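Local structure of phosphoribosylformylglycinamidine synthase 2 (Thermus thermophilus, 3VIU) at residues M308-K313 with K318-V323; E562-I567 with V639-E644; L695-P700 with L704-E709. The protein belongs to the PurM-like (AIR synthase-related) family, carries two N-terminal-type and two C-terminal-type domains, and holds ADP and a magnesium ion in this model. All blocks are in the same frame, centred on the assembly; numbering follows the deposited sequence.

Interaction 1 of 3, residues M308-K313 with K318-V323; sequences MVLVPK and KALEEV
L310 and P312 pack against L320 in a buried, wholly apolar strand-to-helix contact, where helix 317-326 folds back over the strand 307-312 that precedes it. The two segments together lose 139 Å² of surface, and L320 supplies more than half of this. No hydrogen bond crosses the contact, so its evidence is side-chain geometry alone. L310 and P312, two residues apart on the strand, both direct their CB toward the helix, whereas V311 between them points away. L320 spreads its two methyls over this pair. CD1 reaches back along the strand to L310 CD2 at 4.1 Å, with the two leucines inclined to one another. The other branch meets the proline ring, the two side chains crossing at about a right angle: L320 CD2 is 3.6 Å from P312 CB, 3.8 Å from P312 CD and 3.9 Å from P312 CG. Such similar distances to three ring atoms show the methyl set broadly against the ring rather than touching one atom of it. The fork is placed by a leucine CG anti to its own backbone N (chi1 177°), which extends the side chain from the helix. The backbones stay apart, P312 and L320 being the closest pair at 6.5 Å between CA atoms. L320 also touches V254, Y198 and A248, so strands 254-259 and 196-201 and helix 235-250 complete its surroundings. Y198 is doubly linked to this corner, since its OH is hydrogen-bonded to E321 OE2 while its backbone pairs with L310. Strand 307-312, helix 317-326 and strand 331-338 follow in sequence, and the two strands run parallel with antiparallel strand 196-201 between them: a split beta-alpha-beta crossover within the C-terminal-type domain of this PurM-like family, with L320 packing the helix onto the sheet.

Interaction 2 of 3, residues E562-I567 with V639-E644; sequences EVLLLI and VGATVE
A641 is the first residue of 639-644 to touch the other segment, as the chain enters strand 641-644. Its CB points toward strand 563-567 and lies 4.2 Å from L564 CD2, a light methyl-to-methyl approach. T642, next along, turns its side chain elsewhere, as expected from the alternation of an extended strand. V643 comes back to the same side and makes the closer touch: its CG1 is 3.6 Å from L564 CD2, the two side chains being inclined to each other. V643 CG1 stands beside its own backbone N, anti to the carbonyl carbon (chi1 -56°), and it is this branch that meets the leucine. One methyl, L564 CD2, thus serves both partners, reaching them because CG is extended away from the leucine N (chi1 171°). The closest CA pair, L564 and V643, is still 8.0 Å apart, too far for backbone pairing. Strand 684-690 accounts for the gap: it lies between the two strands in the sheet and runs antiparallel to both. Its L687 touches V643, and F557, from a loop, packs on both L564 and A641. Across the contact there is no hydrogen bond and no charge pair; the 83 Å² buried comes from carbon against carbon. The chemistry therefore implies a hydrophobic contact sustained by burial and dispersion, while backbone bonding to the intervening strand sets the spacing.

Interaction 3 of 3, residues L695-P700 with L704-E709; sequences LTVLTP and LEWSLE
L695, L704 and W706 lose the most surface in this antiparallel hairpin, and with V697 they line one face of it. L695 and W706 form a hydrogen-bonded pair: L695 N to W706 O is 2.9 Å, and W706 N to L695 O is 3.1 Å. Their side chains run side by side in the same direction, with L695 CD2 4.1 Å from W706 CE3. The indole has CG beside its backbone N (chi1 -61°), which turns the CE3-CZ3 edge of its six-membered ring to the partner strand: V697 CG2 lies at that edge near the ring plane, 4.2 Å from W706 CZ3. L704 pairs with V697, each N 2.8 Å from the other's O in nearly straight bonds (178°). L704 crosses T699 at about a right angle, L704 CD1 lying 4.0 Å from T699 CG2. On the other face T696 OG1 donates to E705 OE1 at 3.0 Å, meeting the carboxylate on its anti side and 32° out of its plane. The W706 face is covered by helices 391-399 and 625-634: L627 touches the indole, and W706 NE1 is hydrogen-bonded to Q392 O. Strand 641-644 flanks 694-699 on its other side, leaving 702-707 outermost in the sheet before the chain enters helix 708-723.

In the fold
From the N terminus, interaction 1 comes first, closing a four-residue link between a strand and its following helix in the first C-terminal-type domain. Interaction 2 closes a much longer excursion of 71 residues, which includes helices 578-584, 596-611 and 625-634. Interaction 3 closes a tight hairpin near the chain's end. The three run in series; none nests or crosses. Interactions 2 and 3 share one sheet, their centres 12 Å apart, and join through backbone bonds of V643 to T696 and L698. Interaction 1 lies on the opposite side of the chain's centre, in a sheet of the same strand order.

Interaction 1 of 3, residues M308-K313 with K318-V323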
# COMPACT_ATOMS: atom_id res chain seq x y z
N MSE A 308 -14.17 -12.97 -13.06
CA MSE A 308 -12.86 -13.57 -13.26
C MSE A 308 -12.71 -14.27 -14.61
O MSE A 308 -13.62 -14.95 -15.08
CB MSE A 308 -12.61 -14.57 -12.13
CG MSE A 308 -11.15 -14.87 -11.83
SE MSE A 308 -10.32 -13.44 -10.81
CE MSE A 308 -10.50 -14.18 -9.02
N VAL A 309 -11.53 -14.12 -15.22
CA VAL A 309 -11.22 -14.76 -16.49
C VAL A 309 -10.24 -15.91 -16.21
O VAL A 309 -9.25 -15.72 -15.49
CB VAL A 309 -10.55 -13.76 -17.46
CG1 VAL A 309 -9.95 -14.49 -18.64
CG2 VAL A 309 -11.57 -12.75 -17.95
N LEU A 310 -10.51 -17.10 -16.75
CA LEU A 310 -9.62 -18.24 -16.55
C LEU A 310 -9.35 -19.01 -17.84
O LEU A 310 -10.24 -19.21 -18.66
CB LEU A 310 -10.18 -19.19 -15.48
CG LEU A 310 -10.49 -18.57 -14.12
CD1 LEU A 310 -11.89 -18.00 -14.15
CD2 LEU A 310 -10.39 -19.61 -13.03
N VAL A 311 -8.10 -19.44 -18.01
CA VAL A 311 -7.68 -20.18 -19.19
C VAL A 311 -7.25 -21.57 -18.77
O VAL A 311 -6.16 -21.76 -18.23
CB VAL A 311 -6.47 -19.50 -19.88
CG1 VAL A 311 -6.09 -20.24 -21.15
CG2 VAL A 311 -6.79 -18.04 -20.18
N PRO A 312 -8.12 -22.57 -19.00
CA PRO A 312 -7.76 -23.94 -18.62
C PRO A 312 -6.68 -24.51 -19.51
O PRO A 312 -6.61 -24.19 -20.71
CB PRO A 312 -9.08 -24.69 -18.77
CG PRO A 312 -9.74 -23.98 -19.93
CD PRO A 312 -9.45 -22.51 -19.63
N LYS A 313 -5.83 -25.35 -18.93
CA LYS A 313 -4.76 -26.00 -19.68
C LYS A 313 -5.40 -26.98 -20.65
O LYS A 313 -6.56 -27.35 -20.49
CB LYS A 313 -3.83 -26.76 -18.75
CG LYS A 313 -2.99 -25.90 -17.82
CD LYS A 313 -2.03 -26.78 -17.04
CE LYS A 313 -0.85 -25.99 -16.52
NZ LYS A 313 0.17 -26.92 -15.98
N LYS A 318 -12.86 -29.66 -18.52
CA LYS A 318 -13.83 -30.29 -17.65
C LYS A 318 -13.45 -30.11 -16.18
O LYS A 318 -14.28 -29.69 -15.37
CB LYS A 318 -13.96 -31.78 -17.97
CG LYS A 318 -15.22 -32.10 -18.75
CD LYS A 318 -16.47 -31.70 -17.95
CE LYS A 318 -16.62 -32.51 -16.67
NZ LYS A 318 -17.84 -32.15 -15.88
N ALA A 319 -12.20 -30.42 -15.86
CA ALA A 319 -11.70 -30.29 -14.49
C ALA A 319 -12.00 -28.90 -13.93
O ALA A 319 -12.49 -28.76 -12.81
CB ALA A 319 -10.20 -30.55 -14.46
N LEU A 320 -11.71 -27.87 -14.73
CA LEU A 320 -11.94 -26.49 -14.33
C LEU A 320 -13.41 -26.28 -14.00
O LEU A 320 -13.75 -25.66 -12.99
CB LEU A 320 -11.52 -25.52 -15.44
CG LEU A 320 -11.75 -24.02 -15.20
CD1 LEU A 320 -10.96 -23.57 -13.98
CD2 LEU A 320 -11.35 -23.21 -16.43
N GLU A 321 -14.29 -26.81 -14.84
CA GLU A 321 -15.72 -26.65 -14.62
C GLU A 321 -16.14 -27.30 -13.31
O GLU A 321 -16.90 -26.73 -12.53
CB GLU A 321 -16.50 -27.27 -15.79
CG GLU A 321 -15.90 -26.92 -17.15
CD GLU A 321 -16.72 -27.42 -18.32
OE1 GLU A 321 -17.27 -28.54 -18.22
OE2 GLU A 321 -16.79 -26.70 -19.34
N GLU A 322 -15.62 -28.50 -13.07
CA GLU A 322 -15.93 -29.24 -11.86
C GLU A 322 -15.45 -28.50 -10.62
O GLU A 322 -16.16 -28.44 -9.61
CB GLU A 322 -15.34 -30.65 -11.94
CG GLU A 322 -16.01 -31.47 -13.05
CD GLU A 322 -15.46 -32.88 -13.19
OE1 GLU A 322 -15.94 -33.60 -14.09
OE2 GLU A 322 -14.57 -33.26 -12.41
N VAL A 323 -14.26 -27.91 -10.70
CA VAL A 323 -13.75 -27.14 -9.58
C VAL A 323 -14.79 -26.10 -9.18
O VAL A 323 -15.16 -26.00 -8.02
CB VAL A 323 -12.43 -26.43 -9.92
CG1 VAL A 323 -12.08 -25.44 -8.81
CG2 VAL A 323 -11.32 -27.44 -10.07

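Interaction 2 of 3, residues E562-I567 with V639-E644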
# COMPACT_ATOMS: atom_id res chain seq x y z
N GLU A 562 14.63 -4.36 32.50
CA GLU A 562 15.37 -4.49 31.25
C GLU A 562 16.09 -3.18 30.96
O GLU A 562 15.57 -2.10 31.26
CB GLU A 562 14.43 -4.84 30.10
CG GLU A 562 13.95 -6.29 30.12
CD GLU A 562 13.17 -6.69 28.88
OE1 GLU A 562 13.03 -7.91 28.65
OE2 GLU A 562 12.70 -5.80 28.13
N VAL A 563 17.30 -3.27 30.42
CA VAL A 563 18.05 -2.06 30.09
C VAL A 563 17.46 -1.52 28.78
O VAL A 563 17.24 -2.28 27.83
CB VAL A 563 19.56 -2.34 29.90
CG1 VAL A 563 20.30 -1.04 29.62
CG2 VAL A 563 20.13 -3.01 31.15
N LEU A 564 17.21 -0.22 28.75
CA LEU A 564 16.63 0.44 27.58
C LEU A 564 17.67 1.28 26.84
O LEU A 564 18.20 2.25 27.39
CB LEU A 564 15.45 1.32 28.03
CG LEU A 564 14.80 2.27 27.01
CD1 LEU A 564 14.36 1.50 25.78
CD2 LEU A 564 13.62 3.00 27.66
N LEU A 565 17.95 0.92 25.60
CA LEU A 565 18.94 1.64 24.80
C LEU A 565 18.33 2.35 23.58
O LEU A 565 17.19 2.10 23.19
CB LEU A 565 20.03 0.69 24.30
CG LEU A 565 20.90 -0.12 25.25
CD1 LEU A 565 20.11 -1.31 25.82
CD2 LEU A 565 22.11 -0.62 24.48
N LEU A 566 19.14 3.21 22.96
CA LEU A 566 18.71 3.93 21.78
C LEU A 566 19.83 3.94 20.74
O LEU A 566 20.95 4.36 21.03
CB LEU A 566 18.33 5.35 22.17
CG LEU A 566 17.79 6.36 21.15
CD1 LEU A 566 18.93 7.19 20.59
CD2 LEU A 566 17.01 5.65 20.06
N ILE A 567 19.52 3.43 19.55
CA ILE A 567 20.47 3.41 18.43
C ILE A 567 20.25 4.76 17.76
O ILE A 567 19.12 5.08 17.39
CB ILE A 567 20.13 2.33 17.36
CG1 ILE A 567 19.70 1.01 18.00
CG2 ILE A 567 21.34 2.12 16.44
CD1 ILE A 567 20.80 0.28 18.67
N VAL A 639 3.73 -1.41 31.30
CA VAL A 639 5.02 -1.40 31.97
C VAL A 639 5.70 -0.06 31.63
O VAL A 639 5.88 0.25 30.44
CB VAL A 639 5.89 -2.58 31.48
CG1 VAL A 639 7.33 -2.42 31.95
CG2 VAL A 639 5.30 -3.89 31.97
N GLY A 640 6.05 0.72 32.65
CA GLY A 640 6.66 2.02 32.43
C GLY A 640 8.15 2.02 32.19
O GLY A 640 8.74 0.96 31.97
N ALA A 641 8.77 3.20 32.22
CA ALA A 641 10.22 3.31 32.02
C ALA A 641 10.79 4.51 32.76
O ALA A 641 10.08 5.47 33.04
CB ALA A 641 10.55 3.40 30.54
N THR A 642 12.08 4.43 33.06
CA THR A 642 12.81 5.50 33.75
C THR A 642 14.10 5.73 32.97
O THR A 642 14.91 4.82 32.83
CB THR A 642 13.15 5.11 35.21
OG1 THR A 642 11.94 4.84 35.93
CG2 THR A 642 13.89 6.24 35.89
N VAL A 643 14.29 6.94 32.48
CA VAL A 643 15.47 7.24 31.69
C VAL A 643 16.00 8.65 31.88
O VAL A 643 15.42 9.46 32.59
CB VAL A 643 15.15 7.07 30.19
CG1 VAL A 643 14.61 5.67 29.91
CG2 VAL A 643 14.13 8.12 29.76
N GLU A 644 17.12 8.92 31.23
CA GLU A 644 17.73 10.24 31.27
C GLU A 644 17.99 10.74 29.85
O GLU A 644 18.60 10.04 29.04
CB GLU A 644 19.06 10.23 32.01
CG GLU A 644 19.81 11.55 31.83
CD GLU A 644 21.29 11.43 32.05
OE1 GLU A 644 21.92 10.57 31.40
OE2 GLU A 644 21.84 12.22 32.86

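Interaction 3 of 3, residues L695-P700 with L704-E709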
# COMPACT_ATOMS: atom_id res chain seq x y z
N LEU A 695 6.22 7.06 33.34
CA LEU A 695 7.25 7.31 32.35
C LEU A 695 7.98 8.44 33.07
O LEU A 695 7.38 9.47 33.38
CB LEU A 695 6.68 7.81 31.03
CG LEU A 695 7.76 8.33 30.08
CD1 LEU A 695 8.75 7.21 29.79
CD2 LEU A 695 7.14 8.85 28.79
N THR A 696 9.26 8.23 33.38
CA THR A 696 10.06 9.22 34.09
C THR A 696 11.29 9.59 33.28
O THR A 696 12.07 8.72 32.88
CB THR A 696 10.47 8.67 35.47
OG1 THR A 696 9.30 8.34 36.22
CG2 THR A 696 11.28 9.71 36.25
N VAL A 697 11.48 10.89 33.04
CA VAL A 697 12.60 11.35 32.24
C VAL A 697 13.46 12.40 32.92
O VAL A 697 13.00 13.52 33.19
CB VAL A 697 12.11 11.95 30.89
CG1 VAL A 697 13.32 12.33 30.03
CG2 VAL A 697 11.20 10.95 30.15
N LEU A 698 14.71 12.05 33.20
CA LEU A 698 15.62 12.99 33.83
C LEU A 698 16.27 13.83 32.73
O LEU A 698 16.76 13.29 31.73
CB LEU A 698 16.69 12.26 34.64
CG LEU A 698 17.78 13.15 35.28
CD1 LEU A 698 17.16 14.13 36.25
CD2 LEU A 698 18.79 12.28 35.98
N THR A 699 16.23 15.14 32.90
CA THR A 699 16.84 16.08 31.95
C THR A 699 17.79 16.93 32.79
O THR A 699 17.70 16.94 34.02
CB THR A 699 15.81 17.03 31.31
OG1 THR A 699 15.24 17.87 32.33
CG2 THR A 699 14.70 16.27 30.62
N PRO A 700 18.70 17.66 32.14
CA PRO A 700 19.63 18.50 32.89
C PRO A 700 18.89 19.55 33.74
O PRO A 700 19.46 20.14 34.65
CB PRO A 700 20.48 19.15 31.80
CG PRO A 700 20.43 18.16 30.68
CD PRO A 700 18.99 17.71 30.69
N LEU A 704 10.99 15.04 34.45
CA LEU A 704 9.68 15.18 33.83
C LEU A 704 9.01 13.85 34.15
O LEU A 704 9.66 12.80 34.08
CB LEU A 704 9.83 15.35 32.32
CG LEU A 704 10.54 16.60 31.82
CD1 LEU A 704 10.69 16.53 30.29
CD2 LEU A 704 9.76 17.84 32.23
N GLU A 705 7.72 13.87 34.49
CA GLU A 705 7.02 12.64 34.84
C GLU A 705 5.54 12.58 34.47
O GLU A 705 4.81 13.56 34.61
CB GLU A 705 7.18 12.38 36.33
CG GLU A 705 6.43 11.16 36.82
CD GLU A 705 6.92 10.68 38.18
OE1 GLU A 705 8.08 10.19 38.26
OE2 GLU A 705 6.16 10.79 39.16
N TRP A 706 5.11 11.41 34.03
CA TRP A 706 3.72 11.17 33.66
C TRP A 706 3.32 9.78 34.16
O TRP A 706 4.14 8.86 34.17
CB TRP A 706 3.55 11.17 32.14
CG TRP A 706 3.89 12.44 31.47
CD1 TRP A 706 3.04 13.44 31.12
CD2 TRP A 706 5.18 12.81 30.95
NE1 TRP A 706 3.71 14.41 30.40
CE2 TRP A 706 5.02 14.04 30.29
CE3 TRP A 706 6.44 12.21 30.98
CZ2 TRP A 706 6.08 14.69 29.66
CZ3 TRP A 706 7.50 12.86 30.36
CH2 TRP A 706 7.31 14.09 29.71
N SER A 707 2.07 9.63 34.57
CA SER A 707 1.60 8.33 35.01
C SER A 707 1.22 7.62 33.72
O SER A 707 0.88 8.27 32.73
CB SER A 707 0.38 8.48 35.92
OG SER A 707 -0.70 9.09 35.23
N LEU A 708 1.28 6.29 33.69
CA LEU A 708 0.92 5.59 32.47
C LEU A 708 -0.56 5.81 32.19
O LEU A 708 -1.01 5.76 31.05
CB LEU A 708 1.22 4.09 32.59
CG LEU A 708 2.67 3.68 32.86
CD1 LEU A 708 2.88 2.25 32.39
CD2 LEU A 708 3.64 4.61 32.13
N GLU A 709 -1.32 6.07 33.24
CA GLU A 709 -2.75 6.32 33.10
C GLU A 709 -3.06 7.54 32.23
O GLU A 709 -3.82 7.44 31.27
CB GLU A 709 -3.40 6.51 34.47
CG GLU A 709 -4.20 5.32 34.96
CD GLU A 709 -4.96 5.63 36.25
OE1 GLU A 709 -4.31 5.92 37.27
OE2 GLU A 709 -6.22 5.59 36.23